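Sorting nexin-3 (Saccharomyces cerevisiae S288C, PDB 1OCU) binds phosphatidylinositol 3-phosphate and, as part of the retrieval machinery at the prevacuolar compartment, keeps late Golgi membrane proteins in place by recognising their cytosolic tails. Local coordinates at residues A[59-64]-A[75-80]; A[83-88]-A[133-138]. One frame throughout, in Å; residues are numbered along the deposited sequence.

Contact 1: residues A[59-64]-A[75-80]; sequences DYEIIC and VSKVRR
Arg-79 reaches across from its own strand to form a side-on salt bridge with Asp-59, NE and NH2 both closing on the single carboxylate oxygen OD2; the NH2–OD2 distance is 2.8 Å. That oxygen lies in the guanidinium plane, whereas both nitrogens approach it from the same face of the carboxylate, well above its plane, and the two planes are 55° apart. A bend at chi3 (66°) folds the arginine back over the neighbouring strand, with one guanidinium face above the Tyr-60 C to Glu-61 N peptide. His-46 also bonds OD2, and Asn-42 O takes a further bond from NH2. At the other end of the guanidinium, a water donates to Glu-61 OE1 and accepts from Arg-79 NH1 (3.1 Å).

Further along this face Ile-63 and Lys-77 run side by side in the same direction, tightly packed, with Ile-63 CD1 at 3.3 Å from Lys-77 CD. The reverse face carries Tyr-60, Ile-62, Cys-64, Ser-76, Val-78 and Arg-80. There Ile-62 CG1 stands beside its backbone N and, with chi2 at 67°, CD1 comes to 3.5 Å from Arg-80 CG. Arg-80, bent at chi2, gives an NH2 hydrogen bond to Ala-157 O and a cation-pi contact to Phe-154, while its NH1 bonds Arg-79 O.

Six backbone bonds, among them Ile-62 N to Val-78 O at 2.7 Å, join the antiparallel strands of this PX-domain hairpin. Its ionic face thus ties the hairpin to strand 36-46, while the mostly apolar other, Ser-76 OG bonded to Ile-155 O, sets Tyr-60 beside lipid-binding Arg-127.

Contact 2: residues A[83-88]-A[133-138]; sequences SDFEFF and TWMQSV. With PIB (2-(butanoyloxy)-1-{[(hydroxy{[2,3,4,6-tetrahydroxy-5-(phosphonooxy)cyclohexyl]oxy}phosphoryl)oxy]methyl}ethyl butanoate), chain C.
The indole of Trp-134 meets Phe-88 at its edge, the phenyl CD2 lying near the indole plane at 3.8 Å from CH2, while over one indole face sits CG2 of Val-138, one helical turn on. Phe-85 in turn offers its own ring edge to Trp-134, its CD1 4.2 Å from CZ3. Met-135 comes obliquely to both phenyl rings, SD toward Phe-85 and CE toward Phe-88. With CG anti to the backbone N (chi1 168°), Phe-88 sends its ring toward helix 121-139, where Val-138 CG1 also touches it. Phe-154 of helix 149-156 completes the cluster, stacking on Phe-88 and meeting Phe-85 edge-to-face.

In the PX fold these helices pack beneath the three-stranded sheet. The axes of segments 83-88 and 133-138 approach to 12.9 Å, a distance bridged mainly by aromatic rings and Met-135. Trp-134 NE1 is satisfied by Pro-107 O.

Another side of helix 82-89 contributes to the lipid site: at its N-terminal end, Ser-83 holds 3-phosphate oxygen O33 through its backbone N (3.1 Å) and its OG (2.7 Å). Glu-86 OE1 accepts from inositol hydroxyl O2, and its OE2 forms a salt bridge with Lys-112, which also binds the lipid.

From the N terminus the chain first lays down strand 36-46, then strand 57-66, and turns back into strand 75-81; contact 1 closes this short hairpin, and ten residues lie between its segments. Helix 82-89 follows at once, and contact 2 closes a much longer loop when helix 121-139 returns to it after 44 intervening residues. The two closures come in series, neither enclosing nor crossing the other. They meet at Phe-85, whose CE2 lies 3.7 Å from Arg-80 CB and whose CZ packs on Ile-62 CD1, joining sheet to helices. The lipid-binding residues Arg-81 and Ser-83 fall at the junction between strand and helix, whereas Arg-127 arrives on helix 121-139.

Contact 1: residues A[59-64]-A[75-80]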
ATOM      1  N   ASP A  59       8.707   6.579  -4.768  1.00 29.79           N
ATOM      2  CA  ASP A  59       7.352   6.186  -4.418  1.00 30.32           C
ATOM      3  C   ASP A  59       6.939   5.083  -5.371  1.00 29.98           C
ATOM      4  O   ASP A  59       7.574   4.876  -6.403  1.00 28.78           O
ATOM      5  CB  ASP A  59       6.372   7.376  -4.431  1.00 29.29           C
ATOM      6  CG  ASP A  59       6.218   8.022  -5.783  1.00 30.86           C
ATOM      7  OD1 ASP A  59       5.607   9.107  -5.824  1.00 31.61           O
ATOM      8  OD2 ASP A  59       6.681   7.469  -6.803  1.00 34.27           O
ATOM      9  N   TYR A  60       5.891   4.355  -5.011  1.00 31.02           N
ATOM     10  CA  TYR A  60       5.439   3.241  -5.830  1.00 30.32           C
ATOM     11  C   TYR A  60       3.966   3.375  -6.149  1.00 31.74           C
ATOM     12  O   TYR A  60       3.209   4.011  -5.404  1.00 31.50           O
ATOM     13  CB  TYR A  60       5.681   1.924  -5.083  1.00 29.80           C
ATOM     14  CG  TYR A  60       7.084   1.782  -4.548  1.00 27.29           C
ATOM     15  CD1 TYR A  60       7.530   2.577  -3.495  1.00 25.90           C
ATOM     16  CD2 TYR A  60       7.987   0.905  -5.142  1.00 29.07           C
ATOM     17  CE1 TYR A  60       8.847   2.514  -3.049  1.00 28.88           C
ATOM     18  CE2 TYR A  60       9.309   0.827  -4.709  1.00 30.00           C
ATOM     19  CZ  TYR A  60       9.736   1.639  -3.665  1.00 31.72           C
ATOM     20  OH  TYR A  60      11.053   1.600  -3.263  1.00 32.58           O
ATOM     21  N   GLU A  61       3.552   2.782  -7.260  1.00 30.33           N
ATOM     22  CA  GLU A  61       2.149   2.847  -7.618  1.00 32.96           C
ATOM     23  C   GLU A  61       1.408   1.614  -7.139  1.00 32.47           C
ATOM     24  O   GLU A  61       1.861   0.481  -7.342  1.00 30.05           O
ATOM     25  CB  GLU A  61       1.959   2.963  -9.128  1.00 35.33           C
ATOM     26  CG  GLU A  61       0.493   2.994  -9.512  1.00 38.41           C
ATOM     27  CD  GLU A  61       0.268   2.935 -10.999  1.00 42.63           C
ATOM     28  OE1 GLU A  61       0.670   3.892 -11.700  1.00 43.26           O
ATOM     29  OE2 GLU A  61      -0.311   1.925 -11.464  1.00 45.79           O
ATOM     30  N   ILE A  62       0.278   1.847  -6.482  1.00 32.45           N
ATOM     31  CA  ILE A  62      -0.576   0.765  -6.017  1.00 32.27           C
ATOM     32  C   ILE A  62      -1.786   0.805  -6.954  1.00 31.93           C
ATOM     33  O   ILE A  62      -2.463   1.832  -7.061  1.00 29.86           O
ATOM     34  CB  ILE A  62      -1.071   0.974  -4.552  1.00 33.80           C
ATOM     35  CG1 ILE A  62       0.109   1.041  -3.581  1.00 34.82           C
ATOM     36  CG2 ILE A  62      -1.972  -0.192  -4.124  1.00 31.35           C
ATOM     37  CD1 ILE A  62       0.977   2.258  -3.761  1.00 43.02           C
ATOM     38  N   ILE A  63      -2.032  -0.290  -7.668  1.00 31.26           N
ATOM     39  CA  ILE A  63      -3.187  -0.350  -8.551  1.00 31.43           C
ATOM     40  C   ILE A  63      -4.079  -1.462  -8.014  1.00 33.60           C
ATOM     41  O   ILE A  63      -3.610  -2.554  -7.689  1.00 32.97           O
ATOM     42  CB  ILE A  63      -2.792  -0.614 -10.023  1.00 31.84           C
ATOM     43  CG1 ILE A  63      -4.046  -0.546 -10.896  1.00 31.78           C
ATOM     44  CG2 ILE A  63      -2.115  -1.964 -10.162  1.00 32.50           C
ATOM     45  CD1 ILE A  63      -3.776  -0.249 -12.344  1.00 33.66           C
ATOM     46  N   CYS A  64      -5.368  -1.172  -7.906  1.00 34.58           N
ATOM     47  CA  CYS A  64      -6.308  -2.124  -7.341  1.00 34.48           C
ATOM     48  C   CYS A  64      -7.649  -2.163  -8.069  1.00 35.68           C
ATOM     49  O   CYS A  64      -8.197  -1.126  -8.458  1.00 35.30           O
ATOM     50  CB  CYS A  64      -6.516  -1.760  -5.867  1.00 34.38           C
ATOM     51  SG  CYS A  64      -7.717  -2.735  -4.939  1.00 37.81           S
ATOM     52  N   VAL A  75     -11.652   0.642  -9.981  1.00 37.68           N
ATOM     53  CA  VAL A  75     -10.215   0.748 -10.176  1.00 38.65           C
ATOM     54  C   VAL A  75      -9.588   1.961  -9.521  1.00 39.27           C
ATOM     55  O   VAL A  75      -9.956   3.097  -9.814  1.00 40.95           O
ATOM     56  CB  VAL A  75      -9.860   0.820 -11.677  1.00 39.20           C
ATOM     57  CG1 VAL A  75      -8.339   0.939 -11.844  1.00 39.81           C
ATOM     58  CG2 VAL A  75     -10.393  -0.411 -12.401  1.00 38.06           C
ATOM     59  N   SER A  76      -8.624   1.723  -8.644  1.00 38.92           N
ATOM     60  CA  SER A  76      -7.938   2.827  -7.996  1.00 39.72           C
ATOM     61  C   SER A  76      -6.439   2.725  -8.268  1.00 38.41           C
ATOM     62  O   SER A  76      -5.856   1.642  -8.210  1.00 38.82           O
ATOM     63  CB  SER A  76      -8.196   2.808  -6.493  1.00 38.55           C
ATOM     64  OG  SER A  76      -7.589   1.670  -5.914  1.00 48.50           O
ATOM     65  N   LYS A  77      -5.829   3.856  -8.592  1.00 37.70           N
ATOM     66  CA  LYS A  77      -4.395   3.915  -8.847  1.00 38.75           C
ATOM     67  C   LYS A  77      -3.807   5.070  -8.052  1.00 36.16           C
ATOM     68  O   LYS A  77      -4.118   6.226  -8.302  1.00 35.28           O
ATOM     69  CB  LYS A  77      -4.105   4.119 -10.336  1.00 41.34           C
ATOM     70  CG  LYS A  77      -4.334   2.883 -11.186  1.00 46.72           C
ATOM     71  CD  LYS A  77      -3.777   3.066 -12.596  1.00 51.38           C
ATOM     72  CE  LYS A  77      -4.616   4.021 -13.432  1.00 54.14           C
ATOM     73  NZ  LYS A  77      -5.980   3.474 -13.725  1.00 56.84           N
ATOM     74  N   VAL A  78      -2.971   4.750  -7.077  1.00 34.97           N
ATOM     75  CA  VAL A  78      -2.353   5.776  -6.257  1.00 33.17           C
ATOM     76  C   VAL A  78      -0.865   5.489  -6.133  1.00 32.12           C
ATOM     77  O   VAL A  78      -0.397   4.411  -6.492  1.00 30.81           O
ATOM     78  CB  VAL A  78      -2.993   5.824  -4.854  1.00 34.34           C
ATOM     79  CG1 VAL A  78      -4.510   6.002  -4.985  1.00 35.79           C
ATOM     80  CG2 VAL A  78      -2.682   4.554  -4.084  1.00 33.72           C
ATOM     81  N   ARG A  79      -0.120   6.468  -5.644  1.00 31.71           N
ATOM     82  CA  ARG A  79       1.309   6.308  -5.476  1.00 31.56           C
ATOM     83  C   ARG A  79       1.610   6.495  -4.000  1.00 31.44           C
ATOM     84  O   ARG A  79       1.018   7.353  -3.340  1.00 31.65           O
ATOM     85  CB  ARG A  79       2.073   7.323  -6.344  1.00 33.69           C
ATOM     86  CG  ARG A  79       1.860   7.136  -7.870  1.00 32.33           C
ATOM     87  CD  ARG A  79       2.940   7.856  -8.695  1.00 32.23           C
ATOM     88  NE  ARG A  79       4.246   7.244  -8.469  1.00 33.91           N
ATOM     89  CZ  ARG A  79       4.699   6.170  -9.113  1.00 32.20           C
ATOM     90  NH1 ARG A  79       3.961   5.593 -10.051  1.00 29.31           N
ATOM     91  NH2 ARG A  79       5.872   5.640  -8.775  1.00 30.30           N
ATOM     92  N   ARG A  80       2.513   5.674  -3.479  1.00 29.44           N
ATOM     93  CA  ARG A  80       2.855   5.737  -2.073  1.00 27.40           C
ATOM     94  C   ARG A  80       4.348   5.563  -1.813  1.00 30.05           C
ATOM     95  O   ARG A  80       5.038   4.818  -2.512  1.00 30.59           O
ATOM     96  CB  ARG A  80       2.082   4.655  -1.304  1.00 25.78           C
ATOM     97  CG  ARG A  80       0.555   4.785  -1.344  1.00 25.78           C
ATOM     98  CD  ARG A  80       0.073   5.874  -0.410  1.00 24.52           C
ATOM     99  NE  ARG A  80      -1.376   5.877  -0.240  1.00 29.17           N
ATOM    100  CZ  ARG A  80      -2.238   6.573  -0.979  1.00 28.12           C
ATOM    101  NH1 ARG A  80      -1.808   7.346  -1.963  1.00 25.23           N
ATOM    102  NH2 ARG A  80      -3.539   6.498  -0.722  1.00 26.86           N
TER
HETATM  103  O   HOH W   1       1.181   6.287 -11.225  1.00 60.35           O

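Contact 2: residues A[83-88]-A[133-138]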
ATOM      1  N   SER A  83       7.583   5.229   3.623  1.00 27.27           N
ATOM      2  CA  SER A  83       7.167   5.739   4.930  1.00 28.25           C
ATOM      3  C   SER A  83       5.643   5.851   4.975  1.00 27.11           C
ATOM      4  O   SER A  83       5.063   5.853   6.051  1.00 28.39           O
ATOM      5  CB  SER A  83       7.803   7.106   5.222  1.00 26.86           C
ATOM      6  OG  SER A  83       7.488   8.025   4.193  1.00 29.58           O
ATOM      7  N   ASP A  84       5.000   5.975   3.815  1.00 27.04           N
ATOM      8  CA  ASP A  84       3.539   6.018   3.796  1.00 27.21           C
ATOM      9  C   ASP A  84       3.078   4.631   4.272  1.00 25.90           C
ATOM     10  O   ASP A  84       2.201   4.525   5.128  1.00 27.68           O
ATOM     11  CB  ASP A  84       2.989   6.278   2.387  1.00 27.32           C
ATOM     12  CG  ASP A  84       3.099   7.732   1.961  1.00 29.45           C
ATOM     13  OD1 ASP A  84       3.161   8.626   2.834  1.00 32.75           O
ATOM     14  OD2 ASP A  84       3.100   7.983   0.736  1.00 30.13           O
ATOM     15  N   PHE A  85       3.681   3.577   3.717  1.00 25.47           N
ATOM     16  CA  PHE A  85       3.357   2.200   4.111  1.00 25.59           C
ATOM     17  C   PHE A  85       3.608   2.026   5.609  1.00 27.12           C
ATOM     18  O   PHE A  85       2.811   1.400   6.308  1.00 28.75           O
ATOM     19  CB  PHE A  85       4.218   1.191   3.349  1.00 23.85           C
ATOM     20  CG  PHE A  85       3.842   1.020   1.901  1.00 24.42           C
ATOM     21  CD1 PHE A  85       2.968   0.012   1.510  1.00 24.76           C
ATOM     22  CD2 PHE A  85       4.372   1.862   0.926  1.00 24.04           C
ATOM     23  CE1 PHE A  85       2.627  -0.161   0.173  1.00 25.08           C
ATOM     24  CE2 PHE A  85       4.037   1.700  -0.410  1.00 25.13           C
ATOM     25  CZ  PHE A  85       3.161   0.683  -0.790  1.00 24.38           C
ATOM     26  N   GLU A  86       4.719   2.574   6.100  1.00 26.58           N
ATOM     27  CA  GLU A  86       5.043   2.481   7.523  1.00 27.27           C
ATOM     28  C   GLU A  86       3.956   3.153   8.367  1.00 28.60           C
ATOM     29  O   GLU A  86       3.529   2.623   9.403  1.00 25.80           O
ATOM     30  CB  GLU A  86       6.374   3.163   7.825  1.00 27.47           C
ATOM     31  CG  GLU A  86       7.611   2.421   7.373  1.00 30.99           C
ATOM     32  CD  GLU A  86       8.891   3.141   7.801  1.00 32.27           C
ATOM     33  OE1 GLU A  86       9.124   4.274   7.320  1.00 33.21           O
ATOM     34  OE2 GLU A  86       9.657   2.585   8.626  1.00 30.17           O
ATOM     35  N   PHE A  87       3.528   4.332   7.927  1.00 27.35           N
ATOM     36  CA  PHE A  87       2.500   5.065   8.645  1.00 29.96           C
ATOM     37  C   PHE A  87       1.191   4.282   8.567  1.00 29.26           C
ATOM     38  O   PHE A  87       0.493   4.128   9.564  1.00 27.26           O
ATOM     39  CB  PHE A  87       2.329   6.468   8.051  1.00 29.68           C
ATOM     40  CG  PHE A  87       1.231   7.261   8.694  1.00 32.79           C
ATOM     41  CD1 PHE A  87       1.211   7.451  10.070  1.00 33.41           C
ATOM     42  CD2 PHE A  87       0.209   7.807   7.928  1.00 34.88           C
ATOM     43  CE1 PHE A  87       0.186   8.172  10.672  1.00 35.76           C
ATOM     44  CE2 PHE A  87      -0.823   8.533   8.525  1.00 35.38           C
ATOM     45  CZ  PHE A  87      -0.833   8.713   9.893  1.00 34.46           C
ATOM     46  N   PHE A  88       0.879   3.782   7.376  1.00 29.51           N
ATOM     47  CA  PHE A  88      -0.320   2.987   7.161  1.00 31.20           C
ATOM     48  C   PHE A  88      -0.364   1.757   8.079  1.00 32.10           C
ATOM     49  O   PHE A  88      -1.428   1.400   8.584  1.00 33.02           O
ATOM     50  CB  PHE A  88      -0.398   2.552   5.692  1.00 31.08           C
ATOM     51  CG  PHE A  88      -1.440   1.505   5.421  1.00 32.19           C
ATOM     52  CD1 PHE A  88      -2.771   1.719   5.773  1.00 34.88           C
ATOM     53  CD2 PHE A  88      -1.093   0.307   4.814  1.00 32.31           C
ATOM     54  CE1 PHE A  88      -3.740   0.751   5.525  1.00 34.10           C
ATOM     55  CE2 PHE A  88      -2.051  -0.673   4.558  1.00 32.96           C
ATOM     56  CZ  PHE A  88      -3.378  -0.451   4.914  1.00 34.98           C
ATOM     57  N   THR A 133       4.062  -8.063  -2.245  1.00 30.22           N
ATOM     58  CA  THR A 133       3.676  -9.233  -1.463  1.00 31.17           C
ATOM     59  C   THR A 133       2.952  -8.832  -0.190  1.00 31.24           C
ATOM     60  O   THR A 133       1.923  -9.404   0.165  1.00 29.66           O
ATOM     61  CB  THR A 133       4.926 -10.076  -1.082  1.00 32.06           C
ATOM     62  OG1 THR A 133       5.523 -10.598  -2.275  1.00 35.66           O
ATOM     63  CG2 THR A 133       4.549 -11.238  -0.154  1.00 33.53           C
ATOM     64  N   TRP A 134       3.506  -7.846   0.501  1.00 31.28           N
ATOM     65  CA  TRP A 134       2.918  -7.365   1.741  1.00 30.45           C
ATOM     66  C   TRP A 134       1.498  -6.830   1.515  1.00 30.22           C
ATOM     67  O   TRP A 134       0.582  -7.160   2.261  1.00 29.66           O
ATOM     68  CB  TRP A 134       3.798  -6.258   2.329  1.00 28.64           C
ATOM     69  CG  TRP A 134       3.401  -5.825   3.701  1.00 23.82           C
ATOM     70  CD1 TRP A 134       3.772  -6.396   4.875  1.00 24.65           C
ATOM     71  CD2 TRP A 134       2.536  -4.733   4.036  1.00 21.93           C
ATOM     72  NE1 TRP A 134       3.194  -5.725   5.932  1.00 25.26           N
ATOM     73  CE2 TRP A 134       2.428  -4.700   5.441  1.00 21.93           C
ATOM     74  CE3 TRP A 134       1.844  -3.775   3.279  1.00 21.19           C
ATOM     75  CZ2 TRP A 134       1.654  -3.748   6.116  1.00 23.48           C
ATOM     76  CZ3 TRP A 134       1.072  -2.825   3.948  1.00 24.55           C
ATOM     77  CH2 TRP A 134       0.986  -2.821   5.355  1.00 26.75           C
ATOM     78  N   MET A 135       1.328  -6.017   0.478  1.00 30.04           N
ATOM     79  CA  MET A 135       0.042  -5.405   0.161  1.00 31.44           C
ATOM     80  C   MET A 135      -1.027  -6.432  -0.223  1.00 33.17           C
ATOM     81  O   MET A 135      -2.175  -6.330   0.221  1.00 31.94           O
ATOM     82  CB  MET A 135       0.226  -4.381  -0.966  1.00 31.97           C
ATOM     83  CG  MET A 135      -0.914  -3.375  -1.145  1.00 32.21           C
ATOM     84  SD  MET A 135      -1.161  -2.307   0.309  1.00 34.92           S
ATOM     85  CE  MET A 135      -2.800  -2.862   0.861  1.00 30.71           C
ATOM     86  N   GLN A 136      -0.660  -7.417  -1.041  1.00 33.47           N
ATOM     87  CA  GLN A 136      -1.622  -8.442  -1.448  1.00 35.48           C
ATOM     88  C   GLN A 136      -2.079  -9.268  -0.249  1.00 36.04           C
ATOM     89  O   GLN A 136      -3.235  -9.686  -0.172  1.00 37.45           O
ATOM     90  CB  GLN A 136      -1.019  -9.355  -2.520  1.00 34.17           C
ATOM     91  CG  GLN A 136      -0.658  -8.600  -3.792  1.00 35.42           C
ATOM     92  CD  GLN A 136      -0.045  -9.478  -4.863  1.00 35.27           C
ATOM     93  OE1 GLN A 136       0.648 -10.451  -4.562  1.00 36.61           O
ATOM     94  NE2 GLN A 136      -0.267  -9.118  -6.122  1.00 32.25           N
ATOM     95  N   SER A 137      -1.173  -9.489   0.696  1.00 34.83           N
ATOM     96  CA  SER A 137      -1.504 -10.253   1.886  1.00 33.17           C
ATOM     97  C   SER A 137      -2.443  -9.475   2.800  1.00 33.54           C
ATOM     98  O   SER A 137      -3.437 -10.007   3.293  1.00 33.89           O
ATOM     99  CB  SER A 137      -0.231 -10.623   2.642  1.00 33.73           C
ATOM    100  OG  SER A 137      -0.532 -10.955   3.987  1.00 38.82           O
ATOM    101  N   VAL A 138      -2.126  -8.208   3.028  1.00 32.52           N
ATOM    102  CA  VAL A 138      -2.944  -7.372   3.890  1.00 30.94           C
ATOM    103  C   VAL A 138      -4.328  -7.135   3.285  1.00 31.46           C
ATOM    104  O   VAL A 138      -5.344  -7.320   3.951  1.00 30.97           O
ATOM    105  CB  VAL A 138      -2.246  -6.018   4.155  1.00 31.09           C
ATOM    106  CG1 VAL A 138      -3.233  -5.000   4.703  1.00 28.63           C
ATOM    107  CG2 VAL A 138      -1.111  -6.221   5.154  1.00 30.89           C
TER
HETATM  108  C1  PIB C1163      13.725   5.661   6.379  1.00 44.79           C
HETATM  109  C2  PIB C1163      12.355   6.005   5.738  1.00 40.62           C
HETATM  110  C3  PIB C1163      12.520   6.081   4.214  1.00 38.17           C
HETATM  111  C4  PIB C1163      13.102   4.716   3.632  1.00 36.07           C
HETATM  112  C5  PIB C1163      14.504   4.448   4.265  1.00 37.94           C
HETATM  113  C6  PIB C1163      14.307   4.319   5.825  1.00 41.97           C
HETATM  114  O1  PIB C1163      13.532   5.589   7.795  1.00 51.05           O
HETATM  115  O2  PIB C1163      11.421   4.992   6.074  1.00 41.62           O
HETATM  116  O3  PIB C1163      11.215   6.415   3.728  1.00 34.29           O
HETATM  117  O4  PIB C1163      13.268   4.821   2.216  1.00 34.03           O
HETATM  118  O5  PIB C1163      15.033   3.232   3.763  1.00 38.91           O
HETATM  119  O6  PIB C1163      15.564   4.064   6.442  1.00 42.11           O
HETATM  120  P1  PIB C1163      13.979   6.713   8.819  1.00 53.96           P
HETATM  121  O11 PIB C1163      13.122   6.508  10.142  1.00 54.51           O
HETATM  122  O12 PIB C1163      13.746   8.147   8.218  1.00 53.15           O
HETATM  123  O13 PIB C1163      15.561   6.479   9.131  1.00 54.29           O
HETATM  124  P3  PIB C1163      10.927   7.274   2.415  1.00 31.29           P
HETATM  125  O31 PIB C1163      11.442   6.480   1.159  1.00 34.32           O
HETATM  126  O32 PIB C1163      11.701   8.646   2.560  1.00 33.22           O
HETATM  127  O33 PIB C1163       9.365   7.431   2.300  1.00 32.20           O
HETATM  128  C7  PIB C1163      16.589   6.930   8.255  1.00 54.84           C
HETATM  129  C8  PIB C1163      17.826   7.109   9.128  1.00 53.83           C